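Local coordinates for NADH-rubredoxin oxidoreductase (Clostridium acetobutylicum, PDB 3KLJ), which catalyses the NADH-dependent reduction of rubredoxin through one bound FAD, passing electrons on to oxygen-scavenging proteins of an obligate anaerobe, at residues G147-I152 / T170-G175; G318-N323 / I347-V352; C340-N345 / D373-L378. All coordinates share one frame; numbering follows the deposited sequence.

Contact 1 (G147-I152 / T170-G175); sequences GKAFII and TPASIG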
# COMPACT_ATOMS: atom_id res chain seq x y z
N GLY A 147 26.87 4.46 5.14
CA GLY A 147 26.89 5.56 6.10
C GLY A 147 25.79 6.59 5.93
O GLY A 147 25.61 7.45 6.79
N LYS A 148 25.07 6.51 4.80
CA LYS A 148 23.91 7.39 4.52
C LYS A 148 23.00 6.81 3.43
O LYS A 148 23.43 5.96 2.64
CB LYS A 148 24.34 8.83 4.19
CG LYS A 148 25.27 8.97 2.98
CD LYS A 148 26.19 10.18 3.10
CE LYS A 148 25.48 11.47 2.72
NZ LYS A 148 26.34 12.67 2.97
N ALA A 149 21.75 7.26 3.39
CA ALA A 149 20.79 6.78 2.39
C ALA A 149 20.28 7.89 1.47
O ALA A 149 20.20 9.06 1.88
CB ALA A 149 19.61 6.08 3.07
N PHE A 150 19.96 7.53 0.23
CA PHE A 150 19.33 8.45 -0.70
C PHE A 150 18.06 7.79 -1.23
O PHE A 150 18.14 6.76 -1.92
CB PHE A 150 20.29 8.83 -1.84
CG PHE A 150 19.75 9.89 -2.77
CD1 PHE A 150 19.35 11.15 -2.28
CD2 PHE A 150 19.67 9.65 -4.14
CE1 PHE A 150 18.86 12.13 -3.15
CE2 PHE A 150 19.19 10.63 -5.01
CZ PHE A 150 18.78 11.87 -4.51
N ILE A 151 16.91 8.35 -0.86
CA ILE A 151 15.62 7.79 -1.26
C ILE A 151 15.06 8.53 -2.47
O ILE A 151 14.81 9.73 -2.42
CB ILE A 151 14.60 7.78 -0.08
CG1 ILE A 151 15.08 6.86 1.04
CG2 ILE A 151 13.21 7.31 -0.53
CD1 ILE A 151 15.65 7.57 2.23
N ILE A 152 14.87 7.80 -3.56
CA ILE A 152 14.30 8.34 -4.79
C ILE A 152 12.80 8.01 -4.84
O ILE A 152 12.41 6.84 -4.76
CB ILE A 152 15.03 7.79 -6.05
CG1 ILE A 152 16.45 8.38 -6.13
CG2 ILE A 152 14.22 8.07 -7.32
CD1 ILE A 152 17.30 7.84 -7.25
N THR A 170 21.18 6.85 11.06
CA THR A 170 21.83 7.11 9.77
C THR A 170 21.18 8.29 9.03
O THR A 170 19.95 8.31 8.87
CB THR A 170 21.80 5.83 8.90
OG1 THR A 170 22.66 4.85 9.48
CG2 THR A 170 22.28 6.12 7.48
N PRO A 171 21.99 9.27 8.59
CA PRO A 171 21.47 10.39 7.80
C PRO A 171 20.82 9.92 6.50
O PRO A 171 21.21 8.90 5.94
CB PRO A 171 22.72 11.22 7.49
CG PRO A 171 23.72 10.83 8.53
CD PRO A 171 23.44 9.39 8.84
N ALA A 172 19.83 10.67 6.02
CA ALA A 172 19.09 10.33 4.81
C ALA A 172 18.44 11.57 4.21
O ALA A 172 18.01 12.47 4.93
CB ALA A 172 18.03 9.28 5.12
N SER A 173 18.40 11.62 2.88
CA SER A 173 17.69 12.67 2.17
C SER A 173 16.92 12.07 1.00
O SER A 173 17.13 10.90 0.62
CB SER A 173 18.64 13.80 1.73
OG SER A 173 19.57 13.36 0.75
N ILE A 174 16.00 12.85 0.44
CA ILE A 174 15.13 12.37 -0.63
C ILE A 174 15.39 13.14 -1.91
O ILE A 174 15.68 14.34 -1.88
CB ILE A 174 13.64 12.50 -0.22
CG1 ILE A 174 13.36 11.68 1.04
CG2 ILE A 174 12.70 12.09 -1.36
CD1 ILE A 174 12.07 12.09 1.79
N GLY A 175 15.30 12.45 -3.04
CA GLY A 175 15.35 13.08 -4.35
C GLY A 175 14.08 12.80 -5.12
O GLY A 175 13.63 11.65 -5.21

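Contact 2 (G318-N323 / I347-V352); sequences GDIENN and IDAAAV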
# COMPACT_ATOMS: atom_id res chain seq x y z
N GLY A 318 -10.35 12.79 -2.70
CA GLY A 318 -10.75 13.06 -4.08
C GLY A 318 -9.57 13.36 -4.97
O GLY A 318 -8.43 13.40 -4.51
N ASP A 319 -9.86 13.57 -6.25
CA ASP A 319 -8.84 13.81 -7.27
C ASP A 319 -8.20 15.20 -7.13
O ASP A 319 -8.64 16.16 -7.77
CB ASP A 319 -9.44 13.62 -8.67
CG ASP A 319 -8.45 13.91 -9.79
OD1 ASP A 319 -7.27 13.50 -9.69
OD2 ASP A 319 -8.86 14.55 -10.79
N ILE A 320 -7.18 15.30 -6.29
CA ILE A 320 -6.42 16.54 -6.10
C ILE A 320 -5.51 16.84 -7.30
O ILE A 320 -5.45 17.98 -7.78
CB ILE A 320 -5.56 16.51 -4.80
CG1 ILE A 320 -6.43 16.39 -3.54
CG2 ILE A 320 -4.68 17.75 -4.70
CD1 ILE A 320 -7.07 17.70 -3.07
N GLU A 321 -4.81 15.82 -7.80
CA GLU A 321 -3.76 16.02 -8.79
C GLU A 321 -4.22 16.69 -10.10
O GLU A 321 -3.56 17.61 -10.60
CB GLU A 321 -3.02 14.72 -9.09
CG GLU A 321 -1.76 14.90 -9.93
CD GLU A 321 -1.04 13.60 -10.25
OE1 GLU A 321 0.12 13.67 -10.71
OE2 GLU A 321 -1.62 12.51 -10.03
N ASN A 322 -5.33 16.23 -10.66
CA ASN A 322 -5.81 16.74 -11.94
C ASN A 322 -7.15 17.48 -11.84
O ASN A 322 -7.88 17.61 -12.83
CB ASN A 322 -5.92 15.60 -12.97
CG ASN A 322 -4.60 14.87 -13.17
OD1 ASN A 322 -4.58 13.64 -13.23
ND2 ASN A 322 -3.50 15.62 -13.28
N ASN A 323 -7.47 17.97 -10.65
CA ASN A 323 -8.76 18.62 -10.43
C ASN A 323 -8.91 19.89 -11.26
O ASN A 323 -7.99 20.72 -11.34
CB ASN A 323 -8.98 18.93 -8.96
CG ASN A 323 -10.45 18.93 -8.58
OD1 ASN A 323 -11.20 19.84 -8.96
ND2 ASN A 323 -10.88 17.91 -7.85
N ILE A 347 -18.12 20.15 -2.49
CA ILE A 347 -16.69 19.95 -2.34
C ILE A 347 -16.32 18.67 -3.08
O ILE A 347 -16.83 17.59 -2.75
CB ILE A 347 -16.25 19.89 -0.86
CG1 ILE A 347 -16.72 21.14 -0.10
CG2 ILE A 347 -14.74 19.73 -0.76
CD1 ILE A 347 -16.47 21.07 1.39
N ASP A 348 -15.47 18.80 -4.09
CA ASP A 348 -15.04 17.68 -4.93
C ASP A 348 -13.74 17.07 -4.43
O ASP A 348 -13.52 15.86 -4.56
CB ASP A 348 -14.86 18.15 -6.38
CG ASP A 348 -14.56 16.99 -7.33
OD1 ASP A 348 -15.40 16.09 -7.46
OD2 ASP A 348 -13.48 17.00 -7.97
N ALA A 349 -12.87 17.90 -3.86
CA ALA A 349 -11.57 17.44 -3.38
C ALA A 349 -11.04 18.37 -2.31
O ALA A 349 -11.30 19.58 -2.33
CB ALA A 349 -10.57 17.32 -4.52
N ALA A 350 -10.29 17.80 -1.38
CA ALA A 350 -9.71 18.56 -0.28
C ALA A 350 -8.53 17.82 0.31
O ALA A 350 -8.50 16.58 0.33
CB ALA A 350 -10.74 18.82 0.79
N ALA A 351 -7.57 18.58 0.82
CA ALA A 351 -6.50 18.03 1.62
C ALA A 351 -6.19 18.95 2.79
O ALA A 351 -6.28 20.17 2.67
CB ALA A 351 -5.23 17.79 0.75
N VAL A 352 -5.83 18.36 3.91
CA VAL A 352 -5.46 19.14 5.09
C VAL A 352 -4.21 18.51 5.68
O VAL A 352 -4.14 17.28 5.87
CB VAL A 352 -6.57 19.16 6.18
CG1 VAL A 352 -6.16 20.01 7.38
CG2 VAL A 352 -7.87 19.71 5.62

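Contact 3 (C340-N345 / D373-L378); sequences CMLKEN and DNISSL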
# COMPACT_ATOMS: atom_id res chain seq x y z
N CYS A 340 -9.25 23.33 -0.41
CA CYS A 340 -10.60 22.86 -0.61
C CYS A 340 -11.01 23.22 -2.05
O CYS A 340 -10.95 24.38 -2.45
CB CYS A 340 -11.49 23.51 0.45
SG CYS A 340 -13.22 23.24 0.35
N MET A 341 -11.39 22.20 -2.82
CA MET A 341 -11.71 22.39 -4.24
C MET A 341 -13.18 22.10 -4.52
O MET A 341 -13.70 21.04 -4.15
CB MET A 341 -10.80 21.51 -5.12
CG MET A 341 -9.32 21.78 -4.91
SD MET A 341 -8.21 20.76 -5.91
CE MET A 341 -6.65 21.56 -5.58
N LEU A 342 -13.85 23.06 -5.16
CA LEU A 342 -15.28 22.97 -5.39
C LEU A 342 -15.64 22.59 -6.81
O LEU A 342 -14.97 22.98 -7.76
CB LEU A 342 -15.98 24.28 -5.02
CG LEU A 342 -16.41 24.44 -3.57
CD1 LEU A 342 -15.22 24.69 -2.65
CD2 LEU A 342 -17.42 25.57 -3.45
N LYS A 343 -16.71 21.81 -6.93
CA LYS A 343 -17.35 21.58 -8.21
C LYS A 343 -18.79 22.05 -8.05
O LYS A 343 -19.63 21.32 -7.51
CB LYS A 343 -17.28 20.10 -8.60
CG LYS A 343 -17.41 19.85 -10.10
CD LYS A 343 -16.38 18.82 -10.57
CE LYS A 343 -14.98 19.42 -10.63
NZ LYS A 343 -13.93 18.38 -10.78
N GLU A 344 -19.03 23.28 -8.49
CA GLU A 344 -20.31 23.97 -8.31
C GLU A 344 -20.51 24.34 -6.84
O GLU A 344 -19.77 25.17 -6.30
CB GLU A 344 -21.50 23.14 -8.83
CG GLU A 344 -21.51 22.85 -10.33
CD GLU A 344 -21.72 24.10 -11.17
OE1 GLU A 344 -20.72 24.79 -11.45
OE2 GLU A 344 -22.88 24.38 -11.55
N ASN A 345 -21.50 23.73 -6.20
CA ASN A 345 -21.76 23.97 -4.79
C ASN A 345 -21.42 22.76 -3.92
O ASN A 345 -21.91 22.61 -2.79
CB ASN A 345 -23.20 24.46 -4.58
CG ASN A 345 -23.44 25.81 -5.23
OD1 ASN A 345 -23.27 25.96 -6.44
ND2 ASN A 345 -23.84 26.79 -4.44
N ASP A 373 -25.05 25.98 0.02
CA ASP A 373 -25.79 27.10 -0.57
C ASP A 373 -25.06 28.44 -0.44
O ASP A 373 -25.44 29.43 -1.07
CB ASP A 373 -27.22 27.18 -0.00
CG ASP A 373 -27.26 27.25 1.51
OD1 ASP A 373 -26.49 28.02 2.12
OD2 ASP A 373 -28.09 26.54 2.11
N ASN A 374 -24.01 28.47 0.37
CA ASN A 374 -23.16 29.64 0.49
C ASN A 374 -21.70 29.28 0.20
O ASN A 374 -21.06 28.58 0.98
CB ASN A 374 -23.30 30.27 1.87
CG ASN A 374 -22.81 31.71 1.93
OD1 ASN A 374 -23.40 32.56 2.60
ND2 ASN A 374 -21.72 32.00 1.22
N ILE A 375 -21.18 29.76 -0.92
CA ILE A 375 -19.79 29.48 -1.28
C ILE A 375 -18.96 30.76 -1.42
O ILE A 375 -17.91 30.77 -2.07
CB ILE A 375 -19.68 28.57 -2.55
CG1 ILE A 375 -20.37 29.22 -3.76
CG2 ILE A 375 -20.27 27.19 -2.25
CD1 ILE A 375 -19.97 28.63 -5.11
N SER A 376 -19.43 31.84 -0.79
CA SER A 376 -18.81 33.16 -0.89
C SER A 376 -17.46 33.26 -0.16
O SER A 376 -16.66 34.16 -0.45
CB SER A 376 -19.75 34.26 -0.37
OG SER A 376 -20.08 34.06 1.00
N SER A 377 -17.22 32.33 0.77
CA SER A 377 -15.99 32.35 1.55
C SER A 377 -15.65 30.97 2.10
O SER A 377 -16.52 30.09 2.20
CB SER A 377 -16.12 33.35 2.71
OG SER A 377 -16.91 32.81 3.75
N LEU A 378 -14.38 30.78 2.46
CA LEU A 378 -13.95 29.55 3.14
C LEU A 378 -14.69 29.41 4.47
O LEU A 378 -15.21 28.34 4.80
CB LEU A 378 -12.44 29.56 3.40
CG LEU A 378 -11.65 28.24 3.40
CD1 LEU A 378 -10.33 28.34 4.22
CD2 LEU A 378 -12.44 27.05 3.79

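Contact 1 (G147-I152 / T170-G175)
Thr-170 meets segment 147-152 through its methyl group: CG2 lies 3.6 Å from Lys-148 CA, a chi1 of -68° keeping OG1 beside the backbone N and CG2 anti to it. At Pro-171 the ring carbon CD packs on Gly-147 O, while the carbonyl O accepts the amide of Ala-149 at 3.1 Å from N. Ala-172 packs its CB on Ala-149 CB, and Ile-151 CD1 reaches the same methyl. The pairing is parallel, the strand axes 26° apart and 4.6 Å at closest approach. Strands 149-152 and 172-175, joined by helix 156-168, form a beta-alpha-beta crossover of the NADH-binding domain, and Ala-149, Ile-151 and Ala-172 pack against that helix. Ser-173 bonds in both directions: its N donates to Ala-149 O, and its O receives Ile-151 N at 3.0 Å in an almost straight bond (173° at the hydrogen). Its OG sits at the edge of the Phe-150 ring, in plane, 3.8 Å from CD1. Ile-174 turns to the opposite face, where CG2 comes within 3.3 Å of Ile-151 O. Gly-175 donates from N to Ile-151 O at 2.8 Å, and Phe-150 CZ stands 3.6 Å from its CA, in the space that a side chain there would need.

Contact 2 (G318-N323 / I347-V352)
One side-chain amide nitrogen bridges the two segments: Asn-323 ND2 donates both to Asp-319 O within its own loop and to Asp-348 OD2 on the strand, each at 2.8 Å. The two bonds differ in geometry. Asp-319 O lies in the amide plane of Asn-323, though the donor stands above the plane of that carbonyl, whereas Asp-348 OD2 is tilted from the amide plane and is approached on its anti side, with 143° at the hydrogen. Amide and carboxylate planes are 63° apart. With CG anti to the backbone N in Asp-348 (chi1 -174°), the carboxylate extends to the loop; OD2 also forms a salt bridge with Lys-343, so two donors grip one oxygen.

Beside this polar pair, Ala-349 CB points into the loop, 3.4 Å from Asn-323 ND2 and 3.8 Å from Ile-320 CD1. That same CD1 passes over the strand backbone, 3.6 Å from Ala-350 N, and reaches Ala-351 CB at 4.2 Å, so a single methyl spans three consecutive residues. Gly-318 brings its CA to 4.0 Å from Asp-348 O; its positive phi and the closeness of that carbonyl suit a residue with no side chain.

The loop itself is folded by an inverse gamma turn centred on Asp-319 and a type I beta turn from Ile-320 to Asn-323. Opposite Met-341, Asp-348 and Ala-349 form a classic beta bulge, and the whole is a strand-connecting loop packed on the central strand of the antiparallel sheet in the C-terminal domain of this rubredoxin reductase.

Contact 3 (C340-N345 / D373-L378)
Apolar contact centres on Leu-342 and Ile-375, whose side chains run alongside one another with opposite headings. Leu-342 CD2 touches Ile-375 CG2 at 3.5 Å, tighter than usual for two methyl groups, and lies 3.9 Å from Ile-375 CB, so one leucine branch meets the beta-branched base of the isoleucine. The other arm of Ile-375 goes elsewhere: with chi1 at 59°, CG1 is flanked by both the N and the C of its own backbone, and CD1 ends 3.7 Å from Glu-344 O. The surface buried between the segments totals 227 Å², of which Ile-375 supplies the largest share.

In fold terms, the end of strand 337-343, in the antiparallel sheet of the C-terminal domain, is here covered by the loop that follows helix 356-367 and leads into helix 378-382. Leu-342 also touches Ile-381 of that last helix and Phe-329 of the neighbouring strand.

Polar contacts flank this apolar patch. In one of two modelled conformers, Asn-345 ND2 bonds to Phe-372 O, just before Asp-373, and packs 4.3 Å from Asp-373 CA and 4.2 Å from Ile-375 CG2. Ile-375 O accepts a bond from Lys-327 NZ. Ser-377 N-caps helix 378-382 locally, its OG accepting the amide of Ala-380.

How the contacts relate
From the N terminus, contact 1 comes first and closes before the others open: it brings together strands separated by helix 156-168, within the NADH-binding domain. Contacts 2 and 3 belong to the C-terminal part and cross along the chain, since 340-345 falls between the two segments of contact 2 and 347-352 between those of contact 3. Contact 2 closes the excursion through strands 327-332 and 337-343; contact 3 closes the one through strand 346-353 and helix 356-367. They touch directly, Met-341 N lying 2.7 Å from Ala-349 O between adjacent strands. Contact 1 stays apart, its nearest atoms about 15 Å from contact 2 and 22 Å from contact 3.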